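PDB 5EYN: fructokinase from Vibrio cholerae serotype O1, which catalyses the ATP-dependent phosphorylation of fructose, as a sugar kinase of the PfkB family. Local coordinates for residues A[121-133]-A[144-158]. Sequence-based numbering, arbitrary orientation.
Sequences ADQFLQLSDIPSF and IALANQPSRSSTFAA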
loop_
_atom_site.group_PDB
_atom_site.type_symbol
_atom_site.label_atom_id
_atom_site.label_comp_id
_atom_site.label_asym_id
_atom_site.label_seq_id
_atom_site.Cartn_x
_atom_site.Cartn_y
_atom_site.Cartn_z
ATOM N N ALA A 121 -3.796 -4.886 -9.120
ATOM C CA ALA A 121 -3.754 -5.994 -10.051
ATOM C C ALA A 121 -5.110 -6.348 -10.650
ATOM O O ALA A 121 -5.202 -6.727 -11.817
ATOM C CB ALA A 121 -3.173 -7.218 -9.350
ATOM N N ASP A 122 -6.151 -6.262 -9.835
ATOM C CA ASP A 122 -7.497 -6.618 -10.264
ATOM C C ASP A 122 -7.985 -5.753 -11.414
ATOM O O ASP A 122 -8.842 -6.182 -12.175
ATOM C CB ASP A 122 -8.466 -6.519 -9.069
ATOM C CG ASP A 122 -8.337 -5.211 -8.340
ATOM O OD1 ASP A 122 -9.169 -4.312 -8.568
ATOM O OD2 ASP A 122 -7.375 -5.069 -7.550
ATOM N N GLN A 123 -7.438 -4.550 -11.542
ATOM C CA GLN A 123 -7.813 -3.655 -12.629
ATOM C C GLN A 123 -7.330 -4.138 -13.995
ATOM O O GLN A 123 -7.739 -3.607 -15.035
ATOM C CB GLN A 123 -7.300 -2.235 -12.352
ATOM C CG GLN A 123 -7.919 -1.615 -11.116
ATOM C CD GLN A 123 -9.410 -1.455 -11.259
ATOM O OE1 GLN A 123 -9.868 -0.587 -11.980
ATOM N NE2 GLN A 123 -10.183 -2.297 -10.575
ATOM N N PHE A 124 -6.506 -5.179 -13.984
ATOM C CA PHE A 124 -5.939 -5.737 -15.205
ATOM C C PHE A 124 -6.533 -7.086 -15.597
ATOM O O PHE A 124 -5.970 -7.804 -16.416
ATOM C CB PHE A 124 -4.419 -5.776 -15.077
ATOM C CG PHE A 124 -3.836 -4.407 -14.966
ATOM C CD1 PHE A 124 -3.666 -3.802 -13.735
ATOM C CD2 PHE A 124 -3.527 -3.685 -16.107
ATOM C CE1 PHE A 124 -3.173 -2.528 -13.644
ATOM C CE2 PHE A 124 -3.035 -2.415 -16.020
ATOM C CZ PHE A 124 -2.846 -1.832 -14.790
ATOM N N LEU A 125 -7.695 -7.396 -15.037
ATOM C CA LEU A 125 -8.478 -8.549 -15.466
ATOM C C LEU A 125 -8.608 -8.565 -16.991
ATOM O O LEU A 125 -9.034 -7.579 -17.595
ATOM C CB LEU A 125 -9.865 -8.517 -14.825
ATOM C CG LEU A 125 -10.727 -9.745 -15.087
ATOM C CD1 LEU A 125 -10.321 -10.870 -14.163
ATOM C CD2 LEU A 125 -12.195 -9.425 -14.907
ATOM N N GLN A 126 -8.268 -9.698 -17.595
ATOM C CA GLN A 126 -8.349 -9.883 -19.043
ATOM C C GLN A 126 -9.509 -10.797 -19.425
ATOM O O GLN A 126 -10.034 -11.546 -18.600
ATOM C CB GLN A 126 -7.056 -10.499 -19.573
ATOM C CG GLN A 126 -5.824 -9.656 -19.308
ATOM C CD GLN A 126 -4.550 -10.304 -19.804
ATOM O OE1 GLN A 126 -4.576 -11.379 -20.401
ATOM N NE2 GLN A 126 -3.425 -9.657 -19.548
ATOM N N LEU A 127 -9.881 -10.770 -20.698
ATOM C CA LEU A 127 -10.952 -11.632 -21.177
ATOM C C LEU A 127 -10.635 -13.100 -20.927
ATOM O O LEU A 127 -11.521 -13.887 -20.598
ATOM C CB LEU A 127 -11.213 -11.399 -22.655
ATOM C CG LEU A 127 -11.842 -10.054 -22.989
ATOM C CD1 LEU A 127 -11.846 -9.860 -24.497
ATOM C CD2 LEU A 127 -13.253 -9.979 -22.419
ATOM N N SER A 128 -9.368 -13.473 -21.050
ATOM C CA SER A 128 -8.995 -14.872 -20.877
ATOM C C SER A 128 -9.020 -15.320 -19.417
ATOM O O SER A 128 -8.871 -16.508 -19.144
ATOM C CB SER A 128 -7.610 -15.129 -21.474
ATOM O OG SER A 128 -6.624 -14.340 -20.833
ATOM N N ASP A 129 -9.207 -14.386 -18.483
ATOM C CA ASP A 129 -9.320 -14.752 -17.076
ATOM C C ASP A 129 -10.715 -15.253 -16.721
ATOM O O ASP A 129 -10.925 -15.791 -15.646
ATOM C CB ASP A 129 -9.015 -13.551 -16.179
ATOM C CG ASP A 129 -7.582 -13.065 -16.292
ATOM O OD1 ASP A 129 -7.365 -11.880 -15.982
ATOM O OD2 ASP A 129 -6.676 -13.850 -16.651
ATOM N N ILE A 130 -11.679 -15.059 -17.613
ATOM C CA ILE A 130 -13.052 -15.405 -17.292
ATOM C C ILE A 130 -13.214 -16.922 -17.419
ATOM O O ILE A 130 -12.843 -17.490 -18.434
ATOM C CB ILE A 130 -14.031 -14.717 -18.249
ATOM C CG1 ILE A 130 -13.872 -13.191 -18.180
ATOM C CG2 ILE A 130 -15.457 -15.129 -17.929
ATOM C CD1 ILE A 130 -14.570 -12.472 -19.319
ATOM N N PRO A 131 -13.769 -17.588 -16.395
ATOM C CA PRO A 131 -13.957 -19.042 -16.432
ATOM C C PRO A 131 -15.237 -19.422 -17.151
ATOM O O PRO A 131 -16.047 -18.568 -17.509
ATOM C CB PRO A 131 -14.057 -19.417 -14.957
ATOM C CG PRO A 131 -14.652 -18.226 -14.329
ATOM C CD PRO A 131 -14.138 -17.026 -15.088
ATOM N N SER A 132 -15.400 -20.711 -17.393
ATOM C CA SER A 132 -16.594 -21.191 -18.063
ATOM C C SER A 132 -17.768 -21.133 -17.093
ATOM O O SER A 132 -17.656 -21.551 -15.935
ATOM C CB SER A 132 -16.387 -22.618 -18.560
ATOM O OG SER A 132 -16.203 -23.485 -17.455
ATOM N N PHE A 133 -18.881 -20.594 -17.584
ATOM C CA PHE A 133 -20.097 -20.449 -16.807
ATOM C C PHE A 133 -21.125 -21.460 -17.288
ATOM O O PHE A 133 -21.057 -21.954 -18.418
ATOM C CB PHE A 133 -20.690 -19.051 -16.989
ATOM C CG PHE A 133 -19.833 -17.927 -16.476
ATOM C CD1 PHE A 133 -19.040 -18.064 -15.347
ATOM C CD2 PHE A 133 -19.839 -16.710 -17.140
ATOM C CE1 PHE A 133 -18.285 -16.993 -14.889
ATOM C CE2 PHE A 133 -19.099 -15.655 -16.680
ATOM C CZ PHE A 133 -18.311 -15.802 -15.562
ATOM N N ILE A 144 -15.833 -1.467 -8.441
ATOM C CA ILE A 144 -14.406 -1.323 -8.608
ATOM C C ILE A 144 -13.955 -2.112 -9.842
ATOM O O ILE A 144 -13.020 -1.709 -10.538
ATOM C CB ILE A 144 -13.640 -1.714 -7.333
ATOM C CG1 ILE A 144 -13.616 -0.519 -6.390
ATOM C CG2 ILE A 144 -12.207 -2.169 -7.647
ATOM C CD1 ILE A 144 -12.892 -0.779 -5.088
ATOM N N ALA A 145 -14.622 -3.216 -10.143
ATOM C CA ALA A 145 -14.254 -4.007 -11.308
ATOM C C ALA A 145 -14.477 -3.243 -12.607
ATOM O O ALA A 145 -13.890 -3.582 -13.625
ATOM C CB ALA A 145 -15.046 -5.305 -11.322
ATOM N N LEU A 146 -15.317 -2.219 -12.545
ATOM C CA LEU A 146 -15.640 -1.384 -13.688
ATOM C C LEU A 146 -14.840 -0.098 -13.704
ATOM O O LEU A 146 -15.038 0.726 -14.574
ATOM C CB LEU A 146 -17.114 -1.011 -13.632
ATOM C CG LEU A 146 -18.072 -2.183 -13.417
ATOM C CD1 LEU A 146 -19.506 -1.687 -13.364
ATOM C CD2 LEU A 146 -17.901 -3.245 -14.506
ATOM N N ALA A 147 -13.945 0.111 -12.743
ATOM C CA ALA A 147 -13.342 1.430 -12.606
ATOM C C ALA A 147 -12.396 1.802 -13.737
ATOM O O ALA A 147 -12.402 2.949 -14.169
ATOM C CB ALA A 147 -12.643 1.579 -11.244
ATOM N N ASN A 148 -11.551 0.863 -14.158
ATOM C CA ASN A 148 -10.560 1.144 -15.190
ATOM C C ASN A 148 -10.455 -0.022 -16.135
ATOM O O ASN A 148 -10.870 -1.127 -15.817
ATOM C CB ASN A 148 -9.194 1.412 -14.573
ATOM C CG ASN A 148 -9.228 2.530 -13.571
ATOM O OD1 ASN A 148 -9.233 3.713 -13.923
ATOM N ND2 ASN A 148 -9.249 2.166 -12.311
ATOM N N GLN A 149 -9.909 0.238 -17.315
ATOM C CA GLN A 149 -9.606 -0.825 -18.249
ATOM C C GLN A 149 -8.288 -1.482 -17.904
ATOM O O GLN A 149 -7.401 -0.827 -17.373
ATOM C CB GLN A 149 -9.498 -0.252 -19.661
ATOM C CG GLN A 149 -10.747 0.438 -20.149
ATOM C CD GLN A 149 -11.907 -0.522 -20.365
ATOM O OE1 GLN A 149 -11.790 -1.737 -20.163
ATOM N NE2 GLN A 149 -13.048 0.026 -20.721
ATOM N N PRO A 150 -8.115 -2.766 -18.263
ATOM C CA PRO A 150 -9.056 -3.604 -19.007
ATOM C C PRO A 150 -10.145 -4.259 -18.163
ATOM O O PRO A 150 -11.037 -4.912 -18.703
ATOM C CB PRO A 150 -8.149 -4.686 -19.603
ATOM C CG PRO A 150 -7.051 -4.833 -18.581
ATOM C CD PRO A 150 -6.804 -3.421 -18.105
ATOM N N SER A 151 -10.079 -4.139 -16.842
ATOM C CA SER A 151 -11.061 -4.843 -16.024
ATOM C C SER A 151 -12.485 -4.456 -16.373
ATOM O O SER A 151 -13.371 -5.301 -16.383
ATOM C CB SER A 151 -10.794 -4.614 -14.543
ATOM O OG SER A 151 -11.786 -5.259 -13.760
ATOM N N ARG A 152 -12.721 -3.193 -16.681
ATOM C CA ARG A 152 -14.075 -2.737 -16.964
ATOM C C ARG A 152 -14.671 -3.515 -18.139
ATOM O O ARG A 152 -15.705 -4.148 -18.011
ATOM C CB ARG A 152 -14.084 -1.226 -17.236
ATOM C CG ARG A 152 -15.470 -0.694 -17.623
ATOM C CD ARG A 152 -15.452 0.744 -18.100
ATOM N NE ARG A 152 -14.848 1.677 -17.152
ATOM C CZ ARG A 152 -14.668 2.965 -17.388
ATOM N NH1 ARG A 152 -15.022 3.472 -18.567
ATOM N NH2 ARG A 152 -14.129 3.765 -16.501
ATOM N N SER A 153 -13.990 -3.499 -19.274
ATOM C CA SER A 153 -14.486 -4.227 -20.430
ATOM C C SER A 153 -14.493 -5.735 -20.197
ATOM O O SER A 153 -15.401 -6.425 -20.663
ATOM C CB SER A 153 -13.720 -3.854 -21.704
ATOM O OG SER A 153 -12.330 -4.075 -21.608
ATOM N N SER A 154 -13.510 -6.264 -19.476
ATOM C CA SER A 154 -13.499 -7.701 -19.204
ATOM C C SER A 154 -14.696 -8.117 -18.352
ATOM O O SER A 154 -15.292 -9.161 -18.570
ATOM C CB SER A 154 -12.209 -8.126 -18.499
ATOM O OG SER A 154 -11.087 -7.919 -19.329
ATOM N N THR A 155 -15.050 -7.279 -17.399
ATOM C CA THR A 155 -16.120 -7.587 -16.485
ATOM C C THR A 155 -17.456 -7.463 -17.196
ATOM O O THR A 155 -18.342 -8.280 -17.022
ATOM C CB THR A 155 -16.037 -6.670 -15.247
ATOM O OG1 THR A 155 -14.808 -6.921 -14.555
ATOM C CG2 THR A 155 -17.180 -6.939 -14.335
ATOM N N PHE A 156 -17.613 -6.442 -18.027
ATOM C CA PHE A 156 -18.830 -6.380 -18.836
ATOM C C PHE A 156 -18.964 -7.603 -19.760
ATOM O O PHE A 156 -20.072 -8.093 -19.980
ATOM C CB PHE A 156 -18.917 -5.087 -19.647
ATOM C CG PHE A 156 -19.437 -3.922 -18.859
ATOM C CD1 PHE A 156 -20.728 -3.921 -18.378
ATOM C CD2 PHE A 156 -18.655 -2.801 -18.652
ATOM C CE1 PHE A 156 -21.210 -2.840 -17.670
ATOM C CE2 PHE A 156 -19.139 -1.726 -17.945
ATOM C CZ PHE A 156 -20.415 -1.741 -17.457
ATOM N N ALA A 157 -17.852 -8.104 -20.287
ATOM C CA ALA A 157 -17.903 -9.307 -21.114
ATOM C C ALA A 157 -18.322 -10.497 -20.267
ATOM O O ALA A 157 -19.123 -11.311 -20.703
ATOM C CB ALA A 157 -16.562 -9.565 -21.787
ATOM N N ALA A 158 -17.791 -10.598 -19.052
ATOM C CA ALA A 158 -18.169 -11.691 -18.164
ATOM C C ALA A 158 -19.663 -11.647 -17.882
ATOM O O ALA A 158 -20.333 -12.666 -17.914
ATOM C CB ALA A 158 -17.387 -11.633 -16.874
#
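Residues 121-133 run in the same direction as 144-158, so that Leu125, Leu127 and Ile130 lie in turn against Ser151, Ser154 and Ala158, and Ser151 N donates to Gln123 O at 3.0 Å. Gln123 suits its place because its amide gives and takes at once. The Gln123 side chain bends at chi2, bringing its NE2 within 2.9 Å of Ile144 O in a nearly straight bond (166°), from the face opposite Ala147 N. Gln123 OE1 accepts from Asn148 ND2 at 2.8 Å, the two amide planes nearly perpendicular. The other N-H of Gln123 NE2 goes to Asp122 OD1; both NE2 bonds lie close to the amide plane, fixing its rotation. Next along, Pro150, after a cis peptide bond, sets CG and CD against Phe124 CA, and CB and CG against Leu125 O. A small hydroxyl serves at Ser154, whose OG lies 2.7 Å from Leu125 O and also near Pro150 O. Leu125 folds CD2 over Ser154 CB and Thr155 OG1. Farther on the backbones draw apart, and the longer Leu127 and Ile130 reach across to small methyls: Leu127 CD2 presses on Ala157 CB at a tight 3.4 Å, while chi1 of -59° sets Ile130 CG1 opposite its own carbonyl carbon and Ile130 CD1 reaches Ala158 CB (3.8 Å). Phe133 turns its ring edge to Ala158 O. At the sugar end Ile144 lines the fructose pocket, and Asp122, held by Ser120, touches the fructose-binding Asp26. Loop 121-133 leads to strand 138-142 of the ribokinase-like fold's central sheet, which helix 151-165 follows; it packs against strands 61-68 and 86-93, with Asp129 salt-bridged to Arg66, while Leu146 and Phe156 pack against helix 186-194.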